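Lmo0181 protein (Listeria monocytogenes serovar 1/2a, PDB 5F7V) binds the cyclic glucan cycloalternan as a probably lipid-anchored substrate-binding protein, probably handing it to an ABC transporter for uptake. Local coordinates at residues Val209-Thr220 with Val375-Leu386. Numbering follows the deposited sequence.
Sequences VEALTHLTNEVT and VLNGDSTPEKAL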
loop_
_atom_site.group_PDB
_atom_site.type_symbol
_atom_site.label_atom_id
_atom_site.label_comp_id
_atom_site.label_asym_id
_atom_site.label_seq_id
_atom_site.Cartn_x
_atom_site.Cartn_y
_atom_site.Cartn_z
ATOM N N VAL A 209 2.354 21.882 6.498
ATOM C CA VAL A 209 2.393 22.014 7.952
ATOM C C VAL A 209 0.993 21.840 8.475
ATOM O O VAL A 209 0.796 21.142 9.472
ATOM C CB VAL A 209 2.974 23.376 8.383
ATOM C CG1 VAL A 209 2.882 23.549 9.896
ATOM C CG2 VAL A 209 4.408 23.549 7.906
ATOM N N GLU A 210 -0.011 22.444 7.861
ATOM C CA GLU A 210 -1.388 22.275 8.344
ATOM C C GLU A 210 -1.837 20.831 8.249
ATOM O O GLU A 210 -2.494 20.289 9.139
ATOM C CB GLU A 210 -2.289 23.194 7.525
ATOM C CG GLU A 210 -3.714 23.254 8.072
ATOM C CD GLU A 210 -4.636 24.215 7.354
ATOM O OE1 GLU A 210 -4.379 24.551 6.176
ATOM O OE2 GLU A 210 -5.586 24.690 8.041
ATOM N N ALA A 211 -1.496 20.156 7.152
ATOM C CA ALA A 211 -1.876 18.752 6.945
ATOM C C ALA A 211 -1.262 17.839 7.988
ATOM O O ALA A 211 -1.918 16.951 8.537
ATOM C CB ALA A 211 -1.521 18.269 5.545
ATOM N N LEU A 212 0.032 18.038 8.242
ATOM C CA LEU A 212 0.686 17.232 9.278
ATOM C C LEU A 212 0.140 17.510 10.650
ATOM O O LEU A 212 -0.056 16.554 11.410
ATOM C CB LEU A 212 2.188 17.456 9.249
ATOM C CG LEU A 212 3.024 16.636 10.274
ATOM C CD1 LEU A 212 2.883 15.162 10.053
ATOM C CD2 LEU A 212 4.481 17.019 10.139
ATOM N N THR A 213 -0.113 18.778 10.933
ATOM C CA THR A 213 -0.707 19.153 12.206
ATOM C C THR A 213 -2.080 18.531 12.387
ATOM O O THR A 213 -2.429 18.097 13.520
ATOM C CB THR A 213 -0.742 20.681 12.350
ATOM O OG1 THR A 213 0.593 21.173 12.191
ATOM C CG2 THR A 213 -1.322 21.121 13.713
ATOM N N HIS A 214 -2.858 18.408 11.324
ATOM C CA HIS A 214 -4.141 17.731 11.383
ATOM C C HIS A 214 -3.945 16.298 11.895
ATOM O O HIS A 214 -4.716 15.832 12.739
ATOM C CB HIS A 214 -4.796 17.841 10.000
ATOM C CG HIS A 214 -5.634 16.667 9.615
ATOM N ND1 HIS A 214 -6.907 16.373 10.096
ATOM C CD2 HIS A 214 -5.343 15.726 8.689
ATOM C CE1 HIS A 214 -7.326 15.277 9.496
ATOM N NE2 HIS A 214 -6.410 14.881 8.646
ATOM N N LEU A 215 -2.950 15.581 11.376
ATOM C CA LEU A 215 -2.644 14.214 11.850
ATOM C C LEU A 215 -2.084 14.197 13.273
ATOM O O LEU A 215 -2.548 13.431 14.128
ATOM C CB LEU A 215 -1.663 13.496 10.935
ATOM C CG LEU A 215 -2.163 13.308 9.492
ATOM C CD1 LEU A 215 -1.031 12.731 8.667
ATOM C CD2 LEU A 215 -3.414 12.460 9.417
ATOM N N THR A 216 -1.083 15.030 13.563
ATOM C CA THR A 216 -0.409 14.882 14.860
ATOM C C THR A 216 -1.264 15.385 16.003
ATOM O O THR A 216 -1.191 14.800 17.099
ATOM C CB THR A 216 0.971 15.537 14.850
ATOM O OG1 THR A 216 0.844 16.930 14.604
ATOM C CG2 THR A 216 1.892 14.936 13.797
ATOM N N ASN A 217 -2.094 16.403 15.766
ATOM C CA ASN A 217 -2.944 16.878 16.854
ATOM C C ASN A 217 -3.940 15.828 17.290
ATOM O O ASN A 217 -4.335 15.842 18.474
ATOM C CB ASN A 217 -3.723 18.113 16.418
ATOM C CG ASN A 217 -2.984 19.413 16.578
ATOM O OD1 ASN A 217 -1.915 19.456 17.144
ATOM N ND2 ASN A 217 -3.613 20.481 16.136
ATOM N N GLU A 218 -4.360 14.927 16.405
ATOM C CA GLU A 218 -5.254 13.847 16.842
ATOM C C GLU A 218 -4.623 12.978 17.896
ATOM O O GLU A 218 -5.290 12.451 18.795
ATOM C CB GLU A 218 -5.627 12.986 15.649
ATOM C CG GLU A 218 -6.538 13.748 14.718
ATOM C CD GLU A 218 -7.162 12.920 13.634
ATOM O OE1 GLU A 218 -6.492 11.977 13.169
ATOM O OE2 GLU A 218 -8.300 13.310 13.247
ATOM N N VAL A 219 -3.307 12.829 17.836
ATOM C CA VAL A 219 -2.596 12.032 18.835
ATOM C C VAL A 219 -2.232 12.872 20.057
ATOM O O VAL A 219 -2.436 12.417 21.191
ATOM C CB VAL A 219 -1.303 11.435 18.228
ATOM C CG1 VAL A 219 -0.414 10.812 19.299
ATOM C CG2 VAL A 219 -1.695 10.454 17.138
ATOM N N THR A 220 -1.667 14.065 19.887
ATOM C CA THR A 220 -1.054 14.804 20.996
ATOM C C THR A 220 -1.971 15.798 21.694
ATOM O O THR A 220 -1.690 16.156 22.864
ATOM C CB THR A 220 0.203 15.550 20.531
ATOM O OG1 THR A 220 -0.210 16.604 19.664
ATOM C CG2 THR A 220 1.198 14.610 19.829
ATOM N N VAL A 375 7.406 13.978 16.677
ATOM C CA VAL A 375 6.281 14.877 16.983
ATOM C C VAL A 375 5.248 14.146 17.814
ATOM O O VAL A 375 4.762 14.669 18.811
ATOM C CB VAL A 375 5.636 15.380 15.683
ATOM C CG1 VAL A 375 4.504 16.337 16.026
ATOM C CG2 VAL A 375 6.675 16.005 14.760
ATOM N N LEU A 376 4.960 12.923 17.429
ATOM C CA LEU A 376 3.935 12.145 18.171
ATOM C C LEU A 376 4.296 11.856 19.603
ATOM O O LEU A 376 3.393 11.741 20.418
ATOM C CB LEU A 376 3.641 10.819 17.462
ATOM C CG LEU A 376 3.082 10.892 16.034
ATOM C CD1 LEU A 376 2.813 9.479 15.578
ATOM C CD2 LEU A 376 1.834 11.752 16.033
ATOM N N ASN A 377 5.597 11.784 19.906
ATOM C CA ASN A 377 6.074 11.501 21.247
ATOM C C ASN A 377 6.315 12.766 22.052
ATOM O O ASN A 377 6.729 12.690 23.210
ATOM C CB ASN A 377 7.358 10.675 21.174
ATOM C CG ASN A 377 7.131 9.262 20.680
ATOM O OD1 ASN A 377 6.050 8.707 20.826
ATOM N ND2 ASN A 377 8.181 8.644 20.149
ATOM N N GLY A 378 6.053 13.934 21.474
ATOM C CA GLY A 378 6.283 15.150 22.230
ATOM C C GLY A 378 7.715 15.599 22.286
ATOM O O GLY A 378 8.100 16.252 23.254
ATOM N N ASP A 379 8.526 15.229 21.293
ATOM C CA ASP A 379 9.923 15.637 21.198
ATOM C C ASP A 379 10.130 16.647 20.114
ATOM O O ASP A 379 11.227 17.198 20.016
ATOM C CB ASP A 379 10.834 14.433 20.920
ATOM C CG ASP A 379 10.795 13.418 22.032
ATOM O OD1 ASP A 379 11.162 13.752 23.143
ATOM O OD2 ASP A 379 10.334 12.262 21.799
ATOM N N SER A 380 9.136 16.929 19.292
ATOM C CA SER A 380 9.307 17.854 18.193
ATOM C C SER A 380 7.954 18.461 17.836
ATOM O O SER A 380 6.961 18.238 18.547
ATOM C CB SER A 380 9.939 17.100 17.032
ATOM O OG SER A 380 10.272 17.967 15.967
ATOM N N THR A 381 7.920 19.202 16.735
ATOM C CA THR A 381 6.715 19.855 16.244
ATOM C C THR A 381 6.558 19.634 14.746
ATOM O O THR A 381 7.540 19.321 14.082
ATOM C CB THR A 381 6.672 21.353 16.499
ATOM O OG1 THR A 381 7.644 21.937 15.620
ATOM C CG2 THR A 381 6.941 21.728 17.916
ATOM N N PRO A 382 5.323 19.790 14.206
ATOM C CA PRO A 382 5.153 19.581 12.768
ATOM C C PRO A 382 6.068 20.439 11.926
ATOM O O PRO A 382 6.674 19.904 10.981
ATOM C CB PRO A 382 3.650 19.857 12.552
ATOM C CG PRO A 382 3.008 19.500 13.854
ATOM C CD PRO A 382 4.017 19.963 14.875
ATOM N N GLU A 383 6.237 21.722 12.273
ATOM C CA GLU A 383 7.088 22.569 11.441
ATOM C C GLU A 383 8.531 22.068 11.494
ATOM O O GLU A 383 9.212 22.062 10.493
ATOM C CB GLU A 383 7.008 24.038 11.859
ATOM C CG GLU A 383 8.048 24.933 11.219
ATOM C CD GLU A 383 8.144 24.915 9.730
ATOM O OE1 GLU A 383 9.259 25.091 9.183
ATOM O OE2 GLU A 383 7.059 24.734 9.135
ATOM N N LYS A 384 9.034 21.684 12.666
ATOM C CA LYS A 384 10.428 21.236 12.733
ATOM C C LYS A 384 10.600 19.929 11.973
ATOM O O LYS A 384 11.597 19.732 11.263
ATOM C CB LYS A 384 10.894 21.068 14.173
ATOM C CG LYS A 384 11.103 22.416 14.859
ATOM C CD LYS A 384 11.699 22.240 16.255
ATOM C CE LYS A 384 10.758 21.531 17.207
ATOM N NZ LYS A 384 11.272 21.615 18.594
ATOM N N ALA A 385 9.651 19.023 12.074
ATOM C CA ALA A 385 9.729 17.779 11.362
ATOM C C ALA A 385 9.804 17.982 9.852
ATOM O O ALA A 385 10.574 17.297 9.187
ATOM C CB ALA A 385 8.543 16.884 11.700
ATOM N N LEU A 386 8.991 18.897 9.341
ATOM C CA LEU A 386 8.971 19.168 7.908
ATOM C C LEU A 386 10.206 19.919 7.460
ATOM O O LEU A 386 10.688 19.648 6.342
ATOM C CB LEU A 386 7.666 19.853 7.534
ATOM C CG LEU A 386 6.461 18.940 7.680
ATOM C CD1 LEU A 386 5.207 19.752 7.534
ATOM C CD2 LEU A 386 6.461 17.777 6.692
#
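A largely apolar, partly buried contact sets helix 206-220 against the turn that joins helix 361-376 to helix 382-397, with Pro382 as a knob among Val209, Leu212, Thr213 and Thr216. No hydrogen bond crosses it. The segments 209-220 and 382-386 have axes 9.4 Å apart at closest approach, with N-to-C directions 122° apart.

Thr213 meets the proline ring about at a right angle, with OG1 3.3 Å from Pro382 CB. That hydroxyl is bonded back to its own helix: OG1 donates to Val209 O over 2.7 Å. It approaches from above the carbonyl plane, while Thr213 N reaches the same oxygen from the opposite face. Thr216 OG1 lies 3.4 Å from Pro382 CG.

Leu212 and Leu386 slide past each other in opposite directions, with CD2 of Leu212 3.7 Å from CG of Leu386. Phe182 and Phe372 touch both leucines and bind this end to helices 179-187 and 361-376. Glu383 bends at chi2 (54°), which brings its carboxylate over to Val209 CG2.

In this solute-binding protein of the periplasmic-binding-protein type, the contact ties the C-terminal helices to helix 206-220. The side chain of Leu376 is about 11 Å from a bound glucose unit of the glycan. The turn itself combines two helix-end motifs. Gly378, with positive phi, closes helix 361-376 in a Schellman motif. Thr381 is the N-cap of the next helix, and its OG1 accepts from Lys384 N. Pro382 therefore stands in the first turn of that helix.

At the other end, Leu376 CD2 packs 3.8 Å from Val219 CB. Thr216 points CG2 at Val375 CG1, 3.7 Å away.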